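Local coordinates for protein dihydrodipicolinate synthase (Agrobacterium tumefaciens, PDB 3B4U) that probably catalyses the condensation of pyruvate with aspartate semialdehyde, the step that opens the lysine branch of amino acid biosynthesis, at residues 10-15 with 45-50; 102-107 with 119-124; 138-143 with 170-175. All coordinates share one frame; numbering follows the deposited sequence.

All three contacts lie on one parallel (beta/alpha)8 barrel. Contacts 1 and 3 join loops beyond the C-terminal ends of strands, where enzymes of this fold keep their active site. They meet where T46 OG1 approaches Y139 OH at 2.8 Å, probably a hydrogen bond, although their centres are about 18 Å apart. With Y109 of the second subunit this resembles the Tyr-Thr-Tyr proton relay of the family. Contact 2 packs a barrel strand and its loop against the following helix, its centre about 15 Å from that of contact 3. The two are joined through neighbouring strands, with L104 O 2.9 Å from Y139 N. All three touch the second subunit.

Contact 1 of 3, residues 10-15 with 45-50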
# COMPACT_ATOMS: atom_id res chain seq x y z
N ALA B 10 5.80 -5.86 -18.79
CA ALA B 10 5.69 -5.45 -17.39
C ALA B 10 7.15 -5.41 -16.92
O ALA B 10 7.68 -6.36 -16.36
CB ALA B 10 4.85 -6.47 -16.58
N LEU B 11 7.84 -4.30 -17.20
CA LEU B 11 9.29 -4.31 -17.24
C LEU B 11 9.87 -4.57 -15.86
O LEU B 11 9.52 -3.91 -14.89
CB LEU B 11 9.81 -2.97 -17.77
CG LEU B 11 11.21 -3.02 -18.35
CD1 LEU B 11 11.21 -3.67 -19.73
CD2 LEU B 11 11.83 -1.62 -18.38
N THR B 12 10.84 -5.46 -15.79
CA THR B 12 11.61 -5.68 -14.57
C THR B 12 12.56 -4.50 -14.33
O THR B 12 13.05 -3.86 -15.26
CB THR B 12 12.38 -7.01 -14.70
OG1 THR B 12 13.00 -7.11 -15.99
CG2 THR B 12 11.44 -8.20 -14.54
N THR B 13 12.83 -4.27 -13.05
CA THR B 13 13.68 -3.18 -12.60
C THR B 13 14.96 -3.79 -12.07
O THR B 13 14.91 -4.54 -11.10
CB THR B 13 13.00 -2.36 -11.50
OG1 THR B 13 11.75 -1.84 -11.98
CG2 THR B 13 13.88 -1.20 -11.05
N PRO B 14 16.13 -3.47 -12.67
CA PRO B 14 17.39 -4.03 -12.22
C PRO B 14 18.00 -3.18 -11.12
O PRO B 14 18.02 -1.97 -11.22
CB PRO B 14 18.26 -4.02 -13.48
CG PRO B 14 17.78 -2.81 -14.25
CD PRO B 14 16.30 -2.64 -13.87
N PHE B 15 18.55 -3.84 -10.10
CA PHE B 15 19.23 -3.18 -8.99
C PHE B 15 20.70 -3.56 -8.94
O PHE B 15 21.06 -4.71 -9.11
CB PHE B 15 18.58 -3.54 -7.66
CG PHE B 15 17.12 -3.28 -7.64
CD1 PHE B 15 16.62 -1.98 -7.62
CD2 PHE B 15 16.21 -4.34 -7.67
CE1 PHE B 15 15.24 -1.73 -7.64
CE2 PHE B 15 14.86 -4.09 -7.68
CZ PHE B 15 14.38 -2.80 -7.67
N GLY B 45 5.30 -1.30 -12.61
CA GLY B 45 4.18 -2.19 -12.30
C GLY B 45 4.59 -3.21 -11.26
O GLY B 45 5.67 -3.14 -10.67
N THR B 46 3.75 -4.22 -11.07
CA THR B 46 4.01 -5.25 -10.08
C THR B 46 5.33 -5.97 -10.38
O THR B 46 6.17 -6.14 -9.49
CB THR B 46 2.83 -6.22 -10.04
OG1 THR B 46 1.63 -5.50 -9.72
CG2 THR B 46 3.04 -7.33 -9.03
N THR B 47 5.52 -6.38 -11.63
CA THR B 47 6.72 -7.10 -12.05
C THR B 47 7.97 -6.24 -12.02
O THR B 47 9.08 -6.73 -11.91
CB THR B 47 6.50 -7.72 -13.45
OG1 THR B 47 5.26 -8.45 -13.44
CG2 THR B 47 7.64 -8.66 -13.82
N GLY B 48 7.76 -4.93 -12.10
CA GLY B 48 8.80 -3.93 -11.92
C GLY B 48 9.07 -3.60 -10.48
O GLY B 48 9.86 -2.67 -10.24
N GLU B 49 8.45 -4.25 -9.52
CA GLU B 49 8.64 -3.90 -8.13
C GLU B 49 8.34 -2.42 -7.92
O GLU B 49 8.95 -1.73 -7.10
CB GLU B 49 10.04 -4.27 -7.62
CG GLU B 49 10.29 -5.76 -7.66
CD GLU B 49 11.74 -6.10 -7.49
OE1 GLU B 49 12.23 -6.01 -6.34
OE2 GLU B 49 12.38 -6.49 -8.50
N GLY B 50 7.30 -1.91 -8.59
CA GLY B 50 7.03 -0.48 -8.56
C GLY B 50 6.69 0.02 -7.18
O GLY B 50 7.06 1.12 -6.81
O HOH W 1 6.88 -2.79 -14.59
O HOH W 2 11.58 -5.95 -11.10
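T47 lays its CB and CG2 over the carbonyl oxygen of A10, CG2 lying 3.4 Å from A10 O. With CG2 anti to the backbone N and OG1 beside it (chi1 -50°), the methyl branch also reaches T12, where the two CG2 atoms are 3.9 Å apart and the side chains cross at a slant. The direct polar link is made by T13, whose OG1 donates to G48 O at 2.7 Å, at a C=O...donor angle of 123° and a little off the carbonyl plane. G48 sits against the other segment, its CA 3.1 Å from L11 O. Two waters complete the join: one takes G45 N and donates to L11 O, while the other accepts from T13 N and donates to T47 O and E49 OE2. E49 CD lies at the edge of the F15 ring, 3.7 Å from F15 CE2, with the carboxylate and ring planes 78° apart. Its OE2 is salt-bridged to K251, which also bonds T13 O, and OE1 accepts from R267 N. The type I turn T46 to E49 belongs to the GTTGE sequence, which in relatives of this enzyme lines the pyruvate pocket. Both loops follow adjacent barrel strands, 6-10 and 40-43; helix 23-35 packs on L11, T12 and T13, while helix 246-258 packs on T12, F15 and T47.

Contact 2 of 3, residues 102-107 with 119-124; sequences ILLAPP and FAWFSA
P107 and W121 meet through a CH-pi contact: the proline's CD stands over the indole face, 3.4 Å from the centroid of the six-membered ring and only 10° off the ring normal. The pyrrolidine reaches the indole from the opposite direction, and its CG and CB extend the overlap toward the five-membered ring, CG lying 3.8 Å from W121 NE1. The indole is brought here by its CG lying anti to the backbone N (chi1 -172°), which sends the ring off the helix toward the loop that follows the strand. Along its six-membered end, W121 CH2 approaches the backbone oxygen A105 O at 3.7 Å, obliquely to the ring.

The segments belong to one beta-alpha-beta unit of the TIM barrel, in which strand 101-104 leads through its loop to helix 115-129 and on to the neighbouring strand 136-140, so the contact closes the helix onto the strand it follows.

The remaining contacts are purely apolar. The side chains of L104 and F122 pass one another head to tail; L104 CD2 lies at the ring's edge, near its plane, 3.7 Å from F122 CE1. The same leucine offers its other methyl, CD1, to the edge of the indole, 4.3 Å from W121 CH2. At its tip F122 CZ comes to 4.1 Å from P106 CB and also leans on the proline's CA. Within the helix the two aromatics brace each other, W121 CE3 sitting above one face of the F122 ring toward its rim. Further layers cover both rings: V138 and L157 pack on F122, while I84 packs on W121. A268 of the second subunit touches W121, and P269 of the same subunit touches P107.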
# COMPACT_ATOMS: atom_id res chain seq x y z
N ILE B 102 -1.44 5.53 -17.93
CA ILE B 102 -1.19 5.19 -16.55
C ILE B 102 -1.83 3.82 -16.27
O ILE B 102 -2.95 3.59 -16.67
CB ILE B 102 -1.85 6.22 -15.61
CG1 ILE B 102 -1.44 7.66 -15.96
CG2 ILE B 102 -1.53 5.90 -14.13
CD1 ILE B 102 0.06 7.91 -15.95
N LEU B 103 -1.11 2.95 -15.57
CA LEU B 103 -1.68 1.72 -15.03
C LEU B 103 -1.95 2.00 -13.57
O LEU B 103 -1.02 2.03 -12.77
CB LEU B 103 -0.71 0.56 -15.22
CG LEU B 103 -1.18 -0.76 -14.60
CD1 LEU B 103 -2.47 -1.26 -15.27
CD2 LEU B 103 -0.08 -1.81 -14.68
N LEU B 104 -3.21 2.27 -13.25
CA LEU B 104 -3.58 2.78 -11.94
C LEU B 104 -4.25 1.72 -11.10
O LEU B 104 -5.37 1.28 -11.37
CB LEU B 104 -4.51 3.98 -12.11
CG LEU B 104 -4.95 4.69 -10.83
CD1 LEU B 104 -3.78 5.29 -10.05
CD2 LEU B 104 -6.00 5.75 -11.15
N ALA B 105 -3.58 1.34 -10.02
CA ALA B 105 -4.16 0.45 -9.05
C ALA B 105 -5.12 1.22 -8.15
O ALA B 105 -4.90 2.38 -7.87
CB ALA B 105 -3.08 -0.23 -8.20
N PRO B 106 -6.16 0.54 -7.65
CA PRO B 106 -6.91 1.12 -6.53
C PRO B 106 -6.00 1.18 -5.30
O PRO B 106 -5.00 0.49 -5.23
CB PRO B 106 -8.04 0.12 -6.31
CG PRO B 106 -7.40 -1.19 -6.69
CD PRO B 106 -6.54 -0.87 -7.89
N PRO B 107 -6.37 2.00 -4.32
CA PRO B 107 -5.63 2.05 -3.08
C PRO B 107 -5.69 0.68 -2.38
O PRO B 107 -6.70 -0.02 -2.47
CB PRO B 107 -6.36 3.15 -2.32
CG PRO B 107 -7.78 3.10 -2.84
CD PRO B 107 -7.59 2.82 -4.27
N PHE B 119 -15.31 4.05 -6.49
CA PHE B 119 -15.74 5.01 -7.49
C PHE B 119 -15.35 6.42 -7.05
O PHE B 119 -14.82 7.20 -7.82
CB PHE B 119 -17.27 4.94 -7.73
CG PHE B 119 -17.73 5.93 -8.74
CD1 PHE B 119 -17.61 5.67 -10.08
CD2 PHE B 119 -18.18 7.18 -8.33
CE1 PHE B 119 -17.97 6.62 -11.02
CE2 PHE B 119 -18.52 8.14 -9.26
CZ PHE B 119 -18.40 7.86 -10.60
N ALA B 120 -15.64 6.74 -5.79
CA ALA B 120 -15.32 8.04 -5.26
C ALA B 120 -13.82 8.30 -5.27
O ALA B 120 -13.39 9.42 -5.52
CB ALA B 120 -15.88 8.17 -3.84
N TRP B 121 -13.01 7.28 -5.00
CA TRP B 121 -11.56 7.46 -4.98
C TRP B 121 -11.05 7.77 -6.40
O TRP B 121 -10.32 8.74 -6.61
CB TRP B 121 -10.87 6.20 -4.48
CG TRP B 121 -9.40 6.37 -4.26
CD1 TRP B 121 -8.81 6.83 -3.13
CD2 TRP B 121 -8.35 6.06 -5.17
NE1 TRP B 121 -7.45 6.82 -3.28
CE2 TRP B 121 -7.14 6.37 -4.52
CE3 TRP B 121 -8.30 5.54 -6.45
CZ2 TRP B 121 -5.89 6.13 -5.11
CZ3 TRP B 121 -7.07 5.30 -7.04
CH2 TRP B 121 -5.88 5.61 -6.36
N PHE B 122 -11.44 6.94 -7.37
CA PHE B 122 -11.01 7.20 -8.74
C PHE B 122 -11.49 8.57 -9.21
O PHE B 122 -10.75 9.31 -9.83
CB PHE B 122 -11.50 6.09 -9.67
CG PHE B 122 -10.73 4.80 -9.60
CD1 PHE B 122 -9.42 4.72 -10.07
CD2 PHE B 122 -11.29 3.67 -9.04
CE1 PHE B 122 -8.70 3.55 -10.00
CE2 PHE B 122 -10.58 2.50 -8.98
CZ PHE B 122 -9.30 2.43 -9.46
N SER B 123 -12.75 8.89 -8.93
CA SER B 123 -13.25 10.20 -9.32
C SER B 123 -12.42 11.34 -8.75
O SER B 123 -12.11 12.30 -9.44
CB SER B 123 -14.69 10.37 -8.86
OG SER B 123 -15.18 11.64 -9.27
N ALA B 124 -12.05 11.23 -7.48
CA ALA B 124 -11.25 12.28 -6.84
C ALA B 124 -9.85 12.37 -7.45
O ALA B 124 -9.33 13.46 -7.64
CB ALA B 124 -11.16 12.02 -5.34

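Contact 3 of 3, residues 138-143 with 170-175; sequences VYNIPS and DSSGNW
Strands 136-140 and 165-170 run parallel, with N140 bridged to D170 at a CA-CA separation of 4.9 Å, and the pairing carries on as S171 N donates to N140 O at 2.8 Å. These are adjacent strands of the TIM barrel, and beyond their C-terminal ends lies the family's active-site region; K169, just before D170, is probably the Schiff-base lysine.

The N140 and D170 side chains lie alongside each other and point the same way, both with CG anti to the backbone N (N140 chi1 -174°). N140 ND2 donates to D170 OD1 at 3.1 Å. The acceptor lies close to the amide's own plane, but the bond reaches OD1 from well above the carboxylate plane, the two planes being 39° apart. N140 OD1 accepts instead from L149 N, so both ends of the amide are used and its flip is fixed. OD1 of D170 takes three donors: besides the amide, S172 N closes an Asx turn, and S172 OG donates at 2.7 Å on the syn side. D170 OD2 turns to T178 of helix 175-185. Together these bonds hold the carboxylate at the start of the loop.

Around this polar core the packing is light. I141 CG1 lies 4.0 Å from S171 CB, and P142 CD rests 4.2 Å from S172 CA. Water 4 accepts from S143 N and donates to S171 O. At the ring of Y139, whose hydroxyl bonds T46 OG1, S171 OG approaches the edge near the ring plane, and water 3 joins the two residues, 2.7 Å from Y139 OH and hydrogen-bonded to S171 OG as well.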
# COMPACT_ATOMS: atom_id res chain seq x y z
N VAL B 138 -7.28 0.95 -15.47
CA VAL B 138 -7.45 0.58 -14.08
C VAL B 138 -6.99 -0.86 -13.87
O VAL B 138 -7.24 -1.74 -14.70
CB VAL B 138 -8.89 0.86 -13.59
CG1 VAL B 138 -9.16 2.36 -13.64
CG2 VAL B 138 -9.93 0.07 -14.34
N TYR B 139 -6.33 -1.08 -12.75
CA TYR B 139 -5.57 -2.34 -12.54
C TYR B 139 -6.29 -3.25 -11.57
O TYR B 139 -6.39 -2.95 -10.38
CB TYR B 139 -4.17 -1.96 -12.03
CG TYR B 139 -3.12 -3.03 -12.03
CD1 TYR B 139 -3.25 -4.26 -12.67
CD2 TYR B 139 -1.91 -2.78 -11.37
CE1 TYR B 139 -2.19 -5.19 -12.67
CE2 TYR B 139 -0.86 -3.67 -11.40
CZ TYR B 139 -1.01 -4.87 -12.06
OH TYR B 139 0.03 -5.77 -12.03
N ASN B 140 -6.80 -4.35 -12.10
CA ASN B 140 -7.52 -5.35 -11.32
C ASN B 140 -6.61 -6.53 -11.02
O ASN B 140 -6.45 -7.44 -11.84
CB ASN B 140 -8.76 -5.82 -12.11
CG ASN B 140 -9.63 -6.74 -11.29
OD1 ASN B 140 -9.92 -6.45 -10.15
ND2 ASN B 140 -10.08 -7.85 -11.89
N ILE B 141 -6.01 -6.51 -9.85
CA ILE B 141 -5.07 -7.55 -9.43
C ILE B 141 -5.34 -7.93 -7.98
O ILE B 141 -4.53 -7.73 -7.07
CB ILE B 141 -3.61 -7.18 -9.76
CG1 ILE B 141 -2.69 -8.39 -9.50
CG2 ILE B 141 -3.15 -5.89 -9.06
CD1 ILE B 141 -1.30 -8.22 -10.03
N PRO B 142 -6.52 -8.50 -7.73
CA PRO B 142 -6.94 -8.73 -6.35
C PRO B 142 -6.04 -9.69 -5.57
O PRO B 142 -6.00 -9.62 -4.35
CB PRO B 142 -8.37 -9.27 -6.50
CG PRO B 142 -8.46 -9.72 -7.90
CD PRO B 142 -7.60 -8.82 -8.69
N SER B 143 -5.32 -10.57 -6.23
CA SER B 143 -4.39 -11.44 -5.51
C SER B 143 -3.26 -10.69 -4.85
O SER B 143 -2.58 -11.24 -3.99
CB SER B 143 -3.77 -12.44 -6.48
OG SER B 143 -3.04 -11.85 -7.54
N ASP B 170 -6.83 -6.68 -16.45
CA ASP B 170 -7.49 -7.67 -15.66
C ASP B 170 -6.55 -8.81 -15.42
O ASP B 170 -6.35 -9.67 -16.27
CB ASP B 170 -8.76 -8.17 -16.37
CG ASP B 170 -9.48 -9.21 -15.58
OD1 ASP B 170 -9.15 -9.41 -14.40
OD2 ASP B 170 -10.39 -9.84 -16.16
N SER B 171 -5.98 -8.81 -14.23
CA SER B 171 -5.06 -9.84 -13.76
C SER B 171 -5.77 -10.71 -12.72
O SER B 171 -5.13 -11.31 -11.88
CB SER B 171 -3.79 -9.22 -13.22
OG SER B 171 -3.13 -8.62 -14.31
N SER B 172 -7.07 -10.81 -12.77
CA SER B 172 -7.81 -11.64 -11.83
C SER B 172 -7.64 -13.14 -12.04
O SER B 172 -7.85 -13.91 -11.11
CB SER B 172 -9.31 -11.35 -11.89
OG SER B 172 -9.85 -11.71 -13.13
N GLY B 173 -7.34 -13.57 -13.25
CA GLY B 173 -7.37 -14.99 -13.56
C GLY B 173 -8.76 -15.59 -13.39
O GLY B 173 -8.88 -16.79 -13.23
N ASN B 174 -9.80 -14.79 -13.51
CA ASN B 174 -11.19 -15.22 -13.32
C ASN B 174 -11.92 -14.99 -14.62
O ASN B 174 -12.41 -13.90 -14.89
CB ASN B 174 -11.78 -14.39 -12.18
CG ASN B 174 -13.17 -14.76 -11.82
OD1 ASN B 174 -13.83 -15.47 -12.55
ND2 ASN B 174 -13.66 -14.23 -10.69
N TRP B 175 -12.03 -16.04 -15.43
CA TRP B 175 -12.59 -15.89 -16.76
C TRP B 175 -14.02 -15.43 -16.76
O TRP B 175 -14.44 -14.66 -17.64
CB TRP B 175 -12.45 -17.18 -17.58
CG TRP B 175 -13.02 -17.03 -18.94
CD1 TRP B 175 -14.17 -17.62 -19.43
CD2 TRP B 175 -12.50 -16.25 -20.00
NE1 TRP B 175 -14.39 -17.24 -20.71
CE2 TRP B 175 -13.39 -16.38 -21.10
CE3 TRP B 175 -11.40 -15.41 -20.13
CZ2 TRP B 175 -13.17 -15.74 -22.31
CZ3 TRP B 175 -11.20 -14.77 -21.33
CH2 TRP B 175 -12.09 -14.91 -22.38
O HOH W 3 -0.46 -8.05 -13.48
O HOH W 4 -5.30 -11.37 -9.10